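Local atomic coordinates of single-stranded DNA-binding protein (Mycobacterium smegmatis, PDB entry 5GQO), a protein that probably binds single-stranded DNA through an OB-fold domain and assembles from four copies of the same chain. Residues Phe51-Asn56 with Asp94-Val99; Phe28-Asn33 with Asn70-Thr75. One frame throughout, in Å; residues are numbered along the deposited sequence.

Overall arrangement
Contacts 1 and 2 are two buried crossings of one OB-fold barrel, their centres 6 Å apart. In each, one strand of the neighbouring pair 46-55 and 73-79 faces one of the antiparallel pair 27-31 and 95-105, and the segments alternate along the chain. Polar links join the contacts: S55 OG lies 2.6 Å from V31 O and V96 N lies 2.8 Å from G32 O, both probable hydrogen bonds. Contact 1 comes nearer to the known calcium site, the V53 side chain being about 9 Å from that of P38, although this chain carries no ion. Contact 2 lies away from that site, and both contacts reach the third subunit of the tetramer.

Contact 1. Residues Phe51-Asn56 with Asp94-Val99; sequences FRVASN and DSVVVV
V53 meets V96 and V98 through methyl groups alone; the nearby flat group, the ring of F51, places neither a face nor an edge in contact with 94-99. Its CE1 stops 5.0 Å from V96 CG1, farther than the methyl contacts of V53, so the ring borders the contact without joining it. This is the interior of the OB-fold barrel, where strand 46-55 looks across at strand 95-105. The two are not paired strands: the nearest CA atoms, those of V53 and V96, are 8.1 Å apart, a spacing filled by side chains, and the backbone of V53 is hydrogen-bonded to V74 in strand 73-79. V53, V96 and V98 all direct their side chains inward, whereas V97 turns away and packs on V97 of the second subunit. Together the segments bury 121 Å². The F51 ring also touches P38, and V96 packs on I34 and L90, which extends the same apolar layer. With CG1 of V53 anti to its backbone N (chi1 176°), the other branch, CG2, faces the opposing strand. This one methyl serves both partners, reaching V96 CG2 at 4.2 Å and V98 CG2 at 4.5 Å, the two directions diverging by about 65°.

Contact 2. Residues Phe28-Asn33 with Asn70-Thr75; sequences FTVVGN and NSLYVT
Across the interior of the OB-fold barrel, strand 27-31 and the segment leading into strand 73-79 face each other and pack by side chains, with F28 and V30 on one side and L72 and V74 on the other. All four are buried and direct their side chains across the gap, and the nearest CA atoms, those of V30 and L72, are 8.8 Å apart. L72 CD2 serves two partners. This methyl comes to the rim of the F28 ring, in the ring plane, 3.9 Å from CZ, rather than resting over a face. F28 and L72 extend from opposite directions, each with CG anti to its backbone N (chi1 close to 180° in both), which brings CZ and CD2 together midway. The same methyl also lies 4.1 Å from V30 CG2, at a slant. A separate pair forms where CG1, the other branch of V30, stands 4.3 Å from CG2 of V74, two residues further along. Around the contact, F28 and V74 both pack on V120 of strand 117-122. At the subunit boundary, the backbone N of Y73 is hydrogen-bonded to T104 OG1 of the third subunit, and L72 packs on that threonine. Since only carbon atoms meet between the two segments, the contact is apolar and undirected, held by the burial of methyls and a ring edge, while backbone bonds such as V30 with V98 and L72 with S55 fix the strands that carry them.

Contact 1. Residues Phe51-Asn56 with Asp94-Val99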
loop_
_atom_site.group_PDB
_atom_site.type_symbol
_atom_site.label_atom_id
_atom_site.label_comp_id
_atom_site.label_asym_id
_atom_site.label_seq_id
_atom_site.Cartn_x
_atom_site.Cartn_y
_atom_site.Cartn_z
ATOM N N PHE B 51 -9.761 -6.540 -17.594
ATOM C CA PHE B 51 -8.991 -5.779 -18.551
ATOM C C PHE B 51 -7.595 -5.690 -18.076
ATOM O O PHE B 51 -7.269 -6.048 -16.937
ATOM C CB PHE B 51 -9.633 -4.376 -18.734
ATOM C CG PHE B 51 -9.952 -3.643 -17.444
ATOM C CD1 PHE B 51 -9.014 -2.864 -16.860
ATOM C CD2 PHE B 51 -11.162 -3.755 -16.829
ATOM C CE1 PHE B 51 -9.253 -2.198 -15.653
ATOM C CE2 PHE B 51 -11.437 -3.067 -15.637
ATOM C CZ PHE B 51 -10.466 -2.308 -15.036
ATOM N N ARG B 52 -6.738 -5.179 -18.937
ATOM C CA ARG B 52 -5.315 -5.112 -18.637
ATOM C C ARG B 52 -4.932 -3.667 -18.332
ATOM O O ARG B 52 -5.455 -2.747 -18.953
ATOM C CB ARG B 52 -4.626 -5.579 -19.885
ATOM C CG ARG B 52 -3.256 -6.180 -19.711
ATOM C CD ARG B 52 -3.290 -7.648 -20.002
ATOM N NE ARG B 52 -2.550 -8.299 -18.947
ATOM C CZ ARG B 52 -1.227 -8.288 -18.871
ATOM N NH1 ARG B 52 -0.626 -8.915 -17.857
ATOM N NH2 ARG B 52 -0.506 -7.670 -19.815
ATOM N N VAL B 53 -4.052 -3.471 -17.350
ATOM C CA VAL B 53 -3.606 -2.130 -16.943
ATOM C C VAL B 53 -2.083 -2.038 -17.017
ATOM O O VAL B 53 -1.384 -2.956 -16.582
ATOM C CB VAL B 53 -4.052 -1.728 -15.520
ATOM C CG1 VAL B 53 -3.470 -0.356 -15.143
ATOM C CG2 VAL B 53 -5.558 -1.652 -15.445
ATOM N N ALA B 54 -1.613 -0.921 -17.575
ATOM C CA ALA B 54 -0.199 -0.563 -17.601
ATOM C C ALA B 54 0.002 0.618 -16.699
ATOM O O ALA B 54 -0.777 1.596 -16.708
ATOM C CB ALA B 54 0.219 -0.177 -18.984
ATOM N N SER B 55 1.043 0.539 -15.893
ATOM C CA SER B 55 1.342 1.645 -15.031
ATOM C C SER B 55 2.243 2.683 -15.652
ATOM O O SER B 55 3.300 2.362 -16.201
ATOM C CB SER B 55 1.990 1.200 -13.765
ATOM O OG SER B 55 1.499 2.080 -12.769
ATOM N N ASN B 56 1.829 3.935 -15.417
ATOM C CA ASN B 56 2.475 5.171 -15.893
ATOM C C ASN B 56 3.875 5.534 -15.251
ATOM O O ASN B 56 4.089 6.683 -14.823
ATOM C CB ASN B 56 1.434 6.358 -15.821
ATOM C CG ASN B 56 1.082 6.809 -14.377
ATOM O OD1 ASN B 56 1.435 6.171 -13.379
ATOM N ND2 ASN B 56 0.402 7.943 -14.274
ATOM N N ASP B 94 -8.224 4.683 -21.240
ATOM C CA ASP B 94 -8.546 5.582 -20.139
ATOM C C ASP B 94 -7.543 5.402 -18.996
ATOM O O ASP B 94 -6.969 4.309 -18.750
ATOM C CB ASP B 94 -9.956 5.358 -19.569
ATOM C CG ASP B 94 -11.080 5.780 -20.519
ATOM O OD1 ASP B 94 -10.854 6.620 -21.382
ATOM O OD2 ASP B 94 -12.207 5.230 -20.383
ATOM N N SER B 95 -7.345 6.503 -18.298
ATOM C CA SER B 95 -6.460 6.542 -17.162
ATOM C C SER B 95 -7.247 5.950 -16.021
ATOM O O SER B 95 -8.431 6.174 -15.981
ATOM C CB SER B 95 -6.113 7.990 -16.865
ATOM O OG SER B 95 -7.235 8.558 -16.202
ATOM N N VAL B 96 -6.611 5.183 -15.131
ATOM C CA VAL B 96 -7.308 4.508 -14.030
ATOM C C VAL B 96 -6.553 4.512 -12.729
ATOM O O VAL B 96 -5.317 4.431 -12.710
ATOM C CB VAL B 96 -7.476 2.962 -14.213
ATOM C CG1 VAL B 96 -8.887 2.562 -14.315
ATOM C CG2 VAL B 96 -6.660 2.407 -15.348
ATOM N N VAL B 97 -7.322 4.477 -11.644
ATOM C CA VAL B 97 -6.826 4.184 -10.301
ATOM C C VAL B 97 -7.483 2.871 -9.929
ATOM O O VAL B 97 -8.706 2.778 -9.989
ATOM C CB VAL B 97 -7.276 5.256 -9.315
ATOM C CG1 VAL B 97 -6.803 4.955 -7.906
ATOM C CG2 VAL B 97 -6.704 6.576 -9.731
ATOM N N VAL B 98 -6.692 1.875 -9.560
ATOM C CA VAL B 98 -7.216 0.565 -9.181
ATOM C C VAL B 98 -6.727 0.174 -7.776
ATOM O O VAL B 98 -5.511 0.159 -7.500
ATOM C CB VAL B 98 -6.720 -0.519 -10.127
ATOM C CG1 VAL B 98 -7.204 -1.859 -9.657
ATOM C CG2 VAL B 98 -7.195 -0.247 -11.534
ATOM N N VAL B 99 -7.676 -0.165 -6.912
ATOM C CA VAL B 99 -7.397 -0.631 -5.588
ATOM C C VAL B 99 -8.008 -2.015 -5.380
ATOM O O VAL B 99 -9.124 -2.236 -5.801
ATOM C CB VAL B 99 -8.007 0.282 -4.566
ATOM C CG1 VAL B 99 -7.675 -0.200 -3.144
ATOM C CG2 VAL B 99 -7.471 1.666 -4.782
#

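Contact 2. Residues Phe28-Asn33 with Asn70-Thr75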
loop_
_atom_site.group_PDB
_atom_site.type_symbol
_atom_site.label_atom_id
_atom_site.label_comp_id
_atom_site.label_asym_id
_atom_site.label_seq_id
_atom_site.Cartn_x
_atom_site.Cartn_y
_atom_site.Cartn_z
ATOM N N PHE B 28 -3.234 -3.936 -2.676
ATOM C CA PHE B 28 -2.522 -3.451 -3.822
ATOM C C PHE B 28 -3.237 -2.260 -4.432
ATOM O O PHE B 28 -4.487 -2.229 -4.495
ATOM C CB PHE B 28 -2.438 -4.576 -4.822
ATOM C CG PHE B 28 -1.689 -4.223 -6.081
ATOM C CD1 PHE B 28 -0.347 -3.869 -6.026
ATOM C CD2 PHE B 28 -2.304 -4.254 -7.298
ATOM C CE1 PHE B 28 0.370 -3.559 -7.173
ATOM C CE2 PHE B 28 -1.594 -3.974 -8.465
ATOM C CZ PHE B 28 -0.260 -3.615 -8.402
ATOM N N THR B 29 -2.431 -1.321 -4.926
ATOM C CA THR B 29 -2.887 -0.168 -5.647
ATOM C C THR B 29 -2.042 0.035 -6.872
ATOM O O THR B 29 -0.845 -0.084 -6.802
ATOM C CB THR B 29 -2.745 1.081 -4.856
ATOM O OG1 THR B 29 -3.626 1.043 -3.726
ATOM C CG2 THR B 29 -3.146 2.276 -5.758
ATOM N N VAL B 30 -2.676 0.277 -8.017
ATOM C CA VAL B 30 -1.955 0.659 -9.226
ATOM C C VAL B 30 -2.662 1.830 -9.909
ATOM O O VAL B 30 -3.880 1.905 -9.947
ATOM C CB VAL B 30 -1.760 -0.520 -10.222
ATOM C CG1 VAL B 30 -3.080 -1.048 -10.768
ATOM C CG2 VAL B 30 -0.862 -0.113 -11.378
ATOM N N VAL B 31 -1.868 2.738 -10.431
ATOM C CA VAL B 31 -2.369 3.890 -11.170
ATOM C C VAL B 31 -1.779 3.801 -12.593
ATOM O O VAL B 31 -0.591 3.588 -12.752
ATOM C CB VAL B 31 -1.888 5.187 -10.507
ATOM C CG1 VAL B 31 -2.214 6.363 -11.385
ATOM C CG2 VAL B 31 -2.476 5.322 -9.102
ATOM N N GLY B 32 -2.599 3.924 -13.623
ATOM C CA GLY B 32 -2.084 3.812 -14.977
ATOM C C GLY B 32 -3.175 4.008 -16.011
ATOM O O GLY B 32 -3.952 4.953 -15.935
ATOM N N ASN B 33 -3.225 3.091 -16.968
ATOM C CA ASN B 33 -4.133 3.150 -18.093
ATOM C C ASN B 33 -4.619 1.768 -18.441
ATOM O O ASN B 33 -3.839 0.814 -18.403
ATOM C CB ASN B 33 -3.413 3.719 -19.315
ATOM C CG ASN B 33 -3.081 5.157 -19.138
ATOM O OD1 ASN B 33 -2.066 5.494 -18.548
ATOM N ND2 ASN B 33 -3.981 6.024 -19.579
ATOM N N ASN B 70 10.178 2.252 -15.732
ATOM C CA ASN B 70 9.940 0.806 -15.390
ATOM C C ASN B 70 8.467 0.308 -15.328
ATOM O O ASN B 70 7.737 0.639 -14.403
ATOM N N SER B 71 8.028 -0.491 -16.293
ATOM C CA SER B 71 6.589 -0.763 -16.438
ATOM C C SER B 71 6.032 -1.961 -15.610
ATOM O O SER B 71 6.746 -2.934 -15.211
ATOM C CB SER B 71 6.212 -0.915 -17.901
ATOM O OG SER B 71 6.825 0.084 -18.689
ATOM N N LEU B 72 4.749 -1.820 -15.308
ATOM C CA LEU B 72 3.980 -2.825 -14.639
ATOM C C LEU B 72 2.695 -3.091 -15.429
ATOM O O LEU B 72 1.938 -2.154 -15.706
ATOM C CB LEU B 72 3.636 -2.382 -13.215
ATOM C CG LEU B 72 2.790 -3.399 -12.454
ATOM C CD1 LEU B 72 3.557 -4.700 -12.160
ATOM C CD2 LEU B 72 2.309 -2.757 -11.170
ATOM N N TYR B 73 2.476 -4.358 -15.794
ATOM C CA TYR B 73 1.284 -4.819 -16.509
ATOM C C TYR B 73 0.551 -5.792 -15.607
ATOM O O TYR B 73 1.176 -6.709 -15.076
ATOM C CB TYR B 73 1.687 -5.535 -17.798
ATOM C CG TYR B 73 2.439 -4.620 -18.718
ATOM C CD1 TYR B 73 1.760 -3.665 -19.502
ATOM C CD2 TYR B 73 3.832 -4.663 -18.784
ATOM C CE1 TYR B 73 2.449 -2.784 -20.314
ATOM C CE2 TYR B 73 4.531 -3.787 -19.602
ATOM C CZ TYR B 73 3.835 -2.845 -20.360
ATOM O OH TYR B 73 4.535 -1.994 -21.176
ATOM N N VAL B 74 -0.746 -5.582 -15.399
ATOM C CA VAL B 74 -1.566 -6.523 -14.616
ATOM C C VAL B 74 -2.971 -6.651 -15.154
ATOM O O VAL B 74 -3.488 -5.739 -15.729
ATOM C CB VAL B 74 -1.742 -6.123 -13.120
ATOM C CG1 VAL B 74 -0.436 -6.298 -12.363
ATOM C CG2 VAL B 74 -2.281 -4.721 -12.937
ATOM N N THR B 75 -3.586 -7.798 -14.920
ATOM C CA THR B 75 -4.970 -8.021 -15.294
ATOM C C THR B 75 -5.797 -7.600 -14.076
ATOM O O THR B 75 -5.459 -7.957 -12.967
ATOM C CB THR B 75 -5.161 -9.513 -15.643
ATOM O OG1 THR B 75 -4.353 -9.839 -16.772
ATOM C CG2 THR B 75 -6.600 -9.849 -15.934
#